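Local coordinates for DegQ (Legionella fallonii, PDB 3PV2), which is an HtrA-family protease that assembles into self-compartmentalizing 12-mers and probably combines degradation of misfolded proteins with a chaperone activity, at residues I91-D95 with H96-N100; F235-P238 with I239-K243; I411-K415 with K416-D420. One frame throughout, in Å; residues are numbered along the deposited sequence.

Contact 1 of 3, residues I91-D95 with H96-N100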
loop_
_atom_site.group_PDB
_atom_site.type_symbol
_atom_site.label_atom_id
_atom_site.label_comp_id
_atom_site.label_asym_id
_atom_site.label_seq_id
_atom_site.Cartn_x
_atom_site.Cartn_y
_atom_site.Cartn_z
ATOM N N ILE B 91 33.249 34.480 26.186
ATOM C CA ILE B 91 33.157 33.816 24.927
ATOM C C ILE B 91 31.757 33.955 24.403
ATOM O O ILE B 91 30.786 33.736 25.144
ATOM C CB ILE B 91 33.362 32.331 25.144
ATOM C CG1 ILE B 91 34.812 32.036 25.481
ATOM C CG2 ILE B 91 32.925 31.565 23.901
ATOM C CD1 ILE B 91 35.124 30.506 25.755
ATOM N N ILE B 92 31.619 34.310 23.135
ATOM C CA ILE B 92 30.290 34.419 22.542
ATOM C C ILE B 92 30.027 33.185 21.709
ATOM O O ILE B 92 30.892 32.716 20.976
ATOM C CB ILE B 92 30.162 35.663 21.603
ATOM C CG1 ILE B 92 30.282 36.952 22.388
ATOM C CG2 ILE B 92 28.825 35.727 20.966
ATOM C CD1 ILE B 92 29.364 37.101 23.515
ATOM N N THR B 93 28.809 32.706 21.741
ATOM C CA THR B 93 28.431 31.673 20.817
ATOM C C THR B 93 26.983 31.838 20.470
ATOM O O THR B 93 26.376 32.841 20.851
ATOM C CB THR B 93 28.746 30.296 21.379
ATOM O OG1 THR B 93 28.560 29.330 20.319
ATOM C CG2 THR B 93 27.857 29.963 22.645
ATOM N N ASN B 94 26.380 30.915 19.718
ATOM C CA ASN B 94 24.936 31.036 19.495
ATOM C C ASN B 94 24.124 30.476 20.626
ATOM O O ASN B 94 24.511 29.487 21.235
ATOM C CB ASN B 94 24.541 30.242 18.311
ATOM C CG ASN B 94 25.141 30.772 17.021
ATOM O OD1 ASN B 94 25.048 31.984 16.709
ATOM N ND2 ASN B 94 25.679 29.872 16.223
ATOM N N ASP B 95 22.937 31.020 20.867
ATOM C CA ASP B 95 22.034 30.377 21.845
ATOM C C ASP B 95 21.649 28.950 21.444
ATOM O O ASP B 95 21.601 28.059 22.293
ATOM C CB ASP B 95 20.771 31.240 22.110
ATOM C CG ASP B 95 20.060 30.871 23.413
ATOM O OD1 ASP B 95 18.865 30.550 23.339
ATOM O OD2 ASP B 95 20.679 30.904 24.520
ATOM N N HIS B 96 21.347 28.726 20.162
ATOM C CA HIS B 96 20.955 27.378 19.720
ATOM C C HIS B 96 22.050 26.343 19.958
ATOM O O HIS B 96 21.737 25.191 20.177
ATOM C CB HIS B 96 20.450 27.347 18.288
ATOM C CG HIS B 96 21.527 27.353 17.246
ATOM N ND1 HIS B 96 21.821 28.466 16.504
ATOM C CD2 HIS B 96 22.334 26.367 16.777
ATOM C CE1 HIS B 96 22.787 28.179 15.644
ATOM N NE2 HIS B 96 23.127 26.913 15.804
ATOM N N VAL B 97 23.317 26.753 19.978
ATOM C CA VAL B 97 24.408 25.815 20.275
ATOM C C VAL B 97 24.296 25.278 21.707
ATOM O O VAL B 97 24.502 24.077 21.964
ATOM C CB VAL B 97 25.787 26.486 19.971
ATOM C CG1 VAL B 97 26.982 25.715 20.518
ATOM C CG2 VAL B 97 25.951 26.672 18.464
ATOM N N ILE B 98 24.006 26.163 22.658
ATOM C CA ILE B 98 24.024 25.785 24.067
ATOM C C ILE B 98 22.686 25.502 24.731
ATOM O O ILE B 98 22.673 25.149 25.899
ATOM C CB ILE B 98 24.830 26.801 24.977
ATOM C CG1 ILE B 98 24.253 28.219 24.967
ATOM C CG2 ILE B 98 26.289 26.836 24.556
ATOM C CD1 ILE B 98 22.834 28.408 25.565
ATOM N N ARG B 99 21.578 25.664 24.025
ATOM C CA ARG B 99 20.300 25.461 24.673
ATOM C C ARG B 99 20.152 24.040 25.197
ATOM O O ARG B 99 20.569 23.078 24.533
ATOM C CB ARG B 99 19.134 25.767 23.746
ATOM C CG ARG B 99 18.599 27.175 23.934
ATOM C CD ARG B 99 17.204 27.331 23.394
ATOM N NE ARG B 99 17.130 26.994 21.980
ATOM C CZ ARG B 99 17.321 27.852 20.976
ATOM N NH1 ARG B 99 17.645 29.122 21.213
ATOM N NH2 ARG B 99 17.209 27.431 19.715
ATOM N N ASN B 100 19.523 23.942 26.375
ATOM C CA ASN B 100 19.277 22.679 27.056
ATOM C C ASN B 100 20.558 21.998 27.520
ATOM O O ASN B 100 20.590 20.790 27.708
ATOM C CB ASN B 100 18.467 21.747 26.168
ATOM C CG ASN B 100 17.135 22.359 25.738
ATOM O OD1 ASN B 100 16.321 22.756 26.570
ATOM N ND2 ASN B 100 16.905 22.425 24.435
#
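Asn94 and Val97 approach where the chain leaves strand 90-93 and winds at once into the short helix 95-98, their CA atoms 5.3 Å apart. The turn is closed by weak backbone bonds: Val97 N gives its hydrogen to Asn94 O at 3.2 Å, while Asp95 O accepts from both Ile98 N and Arg99 N. Asn94 occupies the N-cap position but makes no capping bond with its side chain. Its CB instead rests over a face of the His96 imidazole, a CH-pi contact 4.0 Å from the ring centroid. The two side chains run alongside each other, with the amide plane only 18° from that of the ring. With CG of His96 set between its backbone N and carbonyl carbon (chi1 80°), the imidazole folds back beside Asn94. Asp95 throws its carboxylate along the helix to Arg99, where OD1 and NH1 form a salt bridge of 2.8 Å. The carboxylate and guanidinium planes are 61° apart, and NH1 meets OD1 on its anti side, somewhat out of the carboxylate plane. The same carboxylate meets CD1 of Ile98 at 3.5 Å through OD2. Behind the turn, the methyl CG2 of Thr93 touches CG2 of Ile98 at 4.0 Å, and its hydroxyl, bonded to Ser80 O, lies by Val97. His96 ND1 is hydrogen-bonded to Asp126 and the ring touches Ser205, an arrangement consistent with the His-Asp-Ser catalytic triad of trypsin-fold proteases. Strand 90-93 runs between strands 74-85 and 127-131 of the first barrel; Ile98 packs on Ala128 and Ile104, and Val97 O accepts from Ser77, tying the helix to the barrel.

Contact 2 of 3, residues F235-P238 with I239-K243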
loop_
_atom_site.group_PDB
_atom_site.type_symbol
_atom_site.label_atom_id
_atom_site.label_comp_id
_atom_site.label_asym_id
_atom_site.label_seq_id
_atom_site.Cartn_x
_atom_site.Cartn_y
_atom_site.Cartn_z
ATOM N N PHE B 235 24.908 33.359 7.058
ATOM C CA PHE B 235 24.486 34.487 7.840
ATOM C C PHE B 235 25.337 34.672 9.039
ATOM O O PHE B 235 25.785 33.687 9.640
ATOM C CB PHE B 235 23.071 34.257 8.300
ATOM C CG PHE B 235 22.091 34.266 7.202
ATOM C CD1 PHE B 235 21.610 35.459 6.716
ATOM C CD2 PHE B 235 21.701 33.093 6.603
ATOM C CE1 PHE B 235 20.724 35.487 5.674
ATOM C CE2 PHE B 235 20.786 33.108 5.543
ATOM C CZ PHE B 235 20.308 34.308 5.084
ATOM N N ALA B 236 25.524 35.931 9.429
ATOM C CA ALA B 236 26.259 36.284 10.614
ATOM C C ALA B 236 25.471 37.363 11.351
ATOM O O ALA B 236 24.826 38.196 10.692
ATOM C CB ALA B 236 27.596 36.845 10.238
ATOM N N ILE B 237 25.549 37.357 12.683
ATOM C CA ILE B 237 24.914 38.366 13.514
ATOM C C ILE B 237 25.912 39.498 13.683
ATOM O O ILE B 237 27.037 39.249 14.083
ATOM C CB ILE B 237 24.550 37.788 14.881
ATOM C CG1 ILE B 237 23.643 36.555 14.672
ATOM C CG2 ILE B 237 23.848 38.861 15.777
ATOM C CD1 ILE B 237 23.807 35.517 15.785
ATOM N N PRO B 238 25.554 40.732 13.271
ATOM C CA PRO B 238 26.577 41.784 13.221
ATOM C C PRO B 238 27.132 42.148 14.592
ATOM O O PRO B 238 26.412 42.166 15.580
ATOM C CB PRO B 238 25.854 42.997 12.600
ATOM C CG PRO B 238 24.395 42.691 12.679
ATOM C CD PRO B 238 24.209 41.228 12.968
ATOM N N ILE B 239 28.420 42.401 14.637
ATOM C CA ILE B 239 29.109 42.441 15.884
ATOM C C ILE B 239 28.609 43.585 16.782
ATOM O O ILE B 239 28.613 43.454 18.004
ATOM C CB ILE B 239 30.617 42.577 15.669
ATOM C CG1 ILE B 239 31.384 42.352 16.960
ATOM C CG2 ILE B 239 30.923 43.936 15.152
ATOM C CD1 ILE B 239 31.192 41.014 17.528
ATOM N N ASN B 240 28.183 44.698 16.183
ATOM C CA ASN B 240 27.783 45.859 17.000
ATOM C C ASN B 240 26.583 45.510 17.875
ATOM O O ASN B 240 26.543 45.830 19.052
ATOM C CB ASN B 240 27.457 47.051 16.120
ATOM C CG ASN B 240 28.673 47.738 15.585
ATOM O OD1 ASN B 240 29.824 47.311 15.771
ATOM N ND2 ASN B 240 28.428 48.845 14.929
ATOM N N MET B 241 25.622 44.814 17.298
ATOM C CA MET B 241 24.557 44.259 18.079
ATOM C C MET B 241 25.069 43.224 19.068
ATOM O O MET B 241 24.606 43.191 20.225
ATOM C CB MET B 241 23.571 43.595 17.175
ATOM C CG MET B 241 22.323 43.203 17.856
ATOM S SD MET B 241 21.282 42.360 16.657
ATOM C CE MET B 241 21.464 40.685 17.260
ATOM N N VAL B 242 26.009 42.385 18.637
ATOM C CA VAL B 242 26.579 41.402 19.549
ATOM C C VAL B 242 27.177 42.058 20.803
ATOM O O VAL B 242 26.869 41.633 21.884
ATOM C CB VAL B 242 27.618 40.490 18.877
ATOM C CG1 VAL B 242 28.290 39.603 19.913
ATOM C CG2 VAL B 242 26.927 39.679 17.814
ATOM N N LYS B 243 28.011 43.077 20.644
ATOM C CA LYS B 243 28.613 43.832 21.762
ATOM C C LYS B 243 27.575 44.288 22.800
ATOM O O LYS B 243 27.785 44.195 24.022
ATOM C CB LYS B 243 29.301 45.117 21.265
ATOM C CG LYS B 243 30.608 44.958 20.462
ATOM C CD LYS B 243 31.401 46.311 20.216
ATOM C CE LYS B 243 30.513 47.594 20.117
ATOM N NZ LYS B 243 31.286 48.854 19.788
#
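The flat group in play is the carbonyl of Pro238, met in its own plane by the backbone of Val242: N donates to Pro238 O at 3.1 Å, with 161° at the hydrogen. Two side-chain carbons also lie beside this oxygen, CG2 of Val242 at 3.4 Å and CB of Met241 at 3.6 Å. Pro238 is the N-cap residue, and its bond to Val242 opens helix 239-252. The short strand and helix axes make 51° to each other and approach to 5.7 Å. In the trypsin fold this is the place where the last strand of the second barrel, 234-238, runs straight into the helix that follows it. Ile237 faces the first helical turn through one methyl. Its CG2, anti to the backbone N, lies 3.3 Å from Met241 CE, tighter than usual van der Waals contact, and 3.8 Å from Val242 CG2. The bend of the Met241 chain at chi3, 107°, turns CE back toward the strand. Ile237 and Val242 both reach Leu127 of strand 127-131 in the other barrel, whereas Asn240 on the helix bonds through ND2 to Asp144 and through its backbone N to Ser145.

Contact 3 of 3, residues I411-K415 with K416-D420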
loop_
_atom_site.group_PDB
_atom_site.type_symbol
_atom_site.label_atom_id
_atom_site.label_comp_id
_atom_site.label_asym_id
_atom_site.label_seq_id
_atom_site.Cartn_x
_atom_site.Cartn_y
_atom_site.Cartn_z
ATOM N N ILE B 411 -26.386 44.500 22.064
ATOM C CA ILE B 411 -27.633 45.237 21.852
ATOM C C ILE B 411 -28.161 45.991 23.070
ATOM O O ILE B 411 -29.002 46.856 22.908
ATOM C CB ILE B 411 -28.739 44.351 21.293
ATOM C CG1 ILE B 411 -29.088 43.251 22.266
ATOM C CG2 ILE B 411 -28.308 43.730 19.965
ATOM C CD1 ILE B 411 -30.556 42.622 21.870
ATOM N N SER B 412 -27.589 45.765 24.261
ATOM C CA SER B 412 -27.885 46.549 25.415
ATOM C C SER B 412 -26.772 46.375 26.380
ATOM O O SER B 412 -25.980 45.419 26.332
ATOM C CB SER B 412 -29.250 46.116 25.996
ATOM O OG SER B 412 -29.134 44.946 26.865
ATOM N N ALA B 413 -26.573 47.390 27.193
ATOM C CA ALA B 413 -25.525 47.361 28.173
ATOM C C ALA B 413 -26.116 48.025 29.439
ATOM O O ALA B 413 -26.714 49.096 29.359
ATOM C CB ALA B 413 -24.260 48.116 27.713
ATOM N N ASN B 414 -25.924 47.376 30.575
ATOM C CA ASN B 414 -26.587 47.762 31.850
ATOM C C ASN B 414 -28.023 48.151 31.618
ATOM O O ASN B 414 -28.477 49.174 32.103
ATOM C CB ASN B 414 -25.843 48.897 32.514
ATOM C CG ASN B 414 -24.386 48.497 32.937
ATOM O OD1 ASN B 414 -24.085 47.310 33.087
ATOM N ND2 ASN B 414 -23.497 49.497 33.106
ATOM N N LYS B 415 -28.718 47.318 30.842
ATOM C CA LYS B 415 -30.130 47.442 30.559
ATOM C C LYS B 415 -30.474 48.634 29.744
ATOM O O LYS B 415 -31.605 49.038 29.753
ATOM C CB LYS B 415 -30.989 47.537 31.844
ATOM C CG LYS B 415 -30.593 46.659 32.947
ATOM C CD LYS B 415 -30.554 45.256 32.455
ATOM C CE LYS B 415 -31.856 44.511 32.595
ATOM N NZ LYS B 415 -31.826 43.381 31.611
ATOM N N LYS B 416 -29.542 49.218 29.029
ATOM C CA LYS B 416 -29.895 50.335 28.169
ATOM C C LYS B 416 -29.533 49.945 26.745
ATOM O O LYS B 416 -28.507 49.271 26.543
ATOM C CB LYS B 416 -29.080 51.558 28.600
ATOM C CG LYS B 416 -29.473 52.155 29.968
ATOM C CD LYS B 416 -28.356 53.182 30.500
ATOM C CE LYS B 416 -28.295 53.164 32.060
ATOM N NZ LYS B 416 -27.646 51.952 32.716
ATOM N N PRO B 417 -30.310 50.426 25.759
ATOM C CA PRO B 417 -29.974 50.219 24.355
ATOM C C PRO B 417 -28.661 50.856 24.011
ATOM O O PRO B 417 -28.295 51.865 24.532
ATOM C CB PRO B 417 -31.135 50.861 23.568
ATOM C CG PRO B 417 -31.680 51.924 24.514
ATOM C CD PRO B 417 -31.449 51.349 25.942
ATOM N N VAL B 418 -27.987 50.228 23.054
ATOM C CA VAL B 418 -26.721 50.650 22.478
ATOM C C VAL B 418 -26.878 50.915 21.076
ATOM O O VAL B 418 -27.353 50.029 20.350
ATOM C CB VAL B 418 -25.783 49.455 22.607
ATOM C CG1 VAL B 418 -24.682 49.560 21.710
ATOM C CG2 VAL B 418 -25.356 49.362 24.100
ATOM N N THR B 419 -26.499 52.113 20.619
ATOM C CA THR B 419 -26.600 52.454 19.240
ATOM C C THR B 419 -25.245 52.527 18.541
ATOM O O THR B 419 -25.021 51.885 17.552
ATOM C CB THR B 419 -27.293 53.810 19.095
ATOM O OG1 THR B 419 -26.691 54.739 20.003
ATOM C CG2 THR B 419 -28.797 53.656 19.483
ATOM N N ASP B 420 -24.348 53.329 19.024
ATOM C CA ASP B 420 -23.053 53.423 18.391
ATOM C C ASP B 420 -21.965 53.101 19.405
ATOM O O ASP B 420 -22.273 52.798 20.564
ATOM C CB ASP B 420 -22.922 54.795 17.739
ATOM C CG ASP B 420 -22.947 55.924 18.717
ATOM O OD1 ASP B 420 -22.892 55.698 19.937
ATOM O OD2 ASP B 420 -23.012 57.070 18.255
HETATM O O HOH W 1 -29.518 48.588 20.927
#
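Lys416 doubles its side chain back over the turn, bringing NZ to Asn414 O at 3.0 Å and to within 3.6 Å of Asn414 CB. The bend at chi4, 74°, completes the return, and the ammonium has a second partner in Glu430, a salt bridge. Glu430 also accepts from Asn414 ND2, while Asn414 OD1 accepts from Lys431. The chain makes a type I' turn from Ala413 to Lys416, with Asn414 and Lys415 at its corners, closing a tight hairpin. Ala413 and Lys416 form its hydrogen-bonded pair: Ala413 N to Lys416 O and Lys416 N to Ala413 O are both 2.8 Å. The first donor lies in the plane of the Lys416 carbonyl; the second stands 58° out of that of Ala413. Beyond the pair, Val418 CG2 leans on Ala413 CB at 4.0 Å. A water lies 2.7 Å from both Ile411 O and Val418 O and can donate to either, though other acceptors compete. The hairpin belongs to the second PDZ domain, and Lys415 packs against Gly303 of a second subunit. Strand 409-413 lies between strands 384-393 and 435-441, with Ser412 OG bonded to Gln438. Ala413, Asn414 and Lys416 all touch Ile427 of helix 421-428.

Overall arrangement
From the N terminus the chain builds the first barrel, where contact 1 turns strand 90-93 into a one-turn helix. The second barrel follows, and contact 2 lies where its last strand passes into helix 239-252, which leads toward the first PDZ domain. Contact 3 closes a hairpin in the second PDZ domain. All three are local and in series, so none nests or crosses. Contacts 1 and 2 meet in space, centres 14 Å apart: Ile92 CG2 touches Val242 CG1 at 4.1 Å and Asn94 packs on Ile237, joining the first barrel to the last strand of the second and the helix after it. Contact 3 is remote, its centre about 56 Å from that of contact 1.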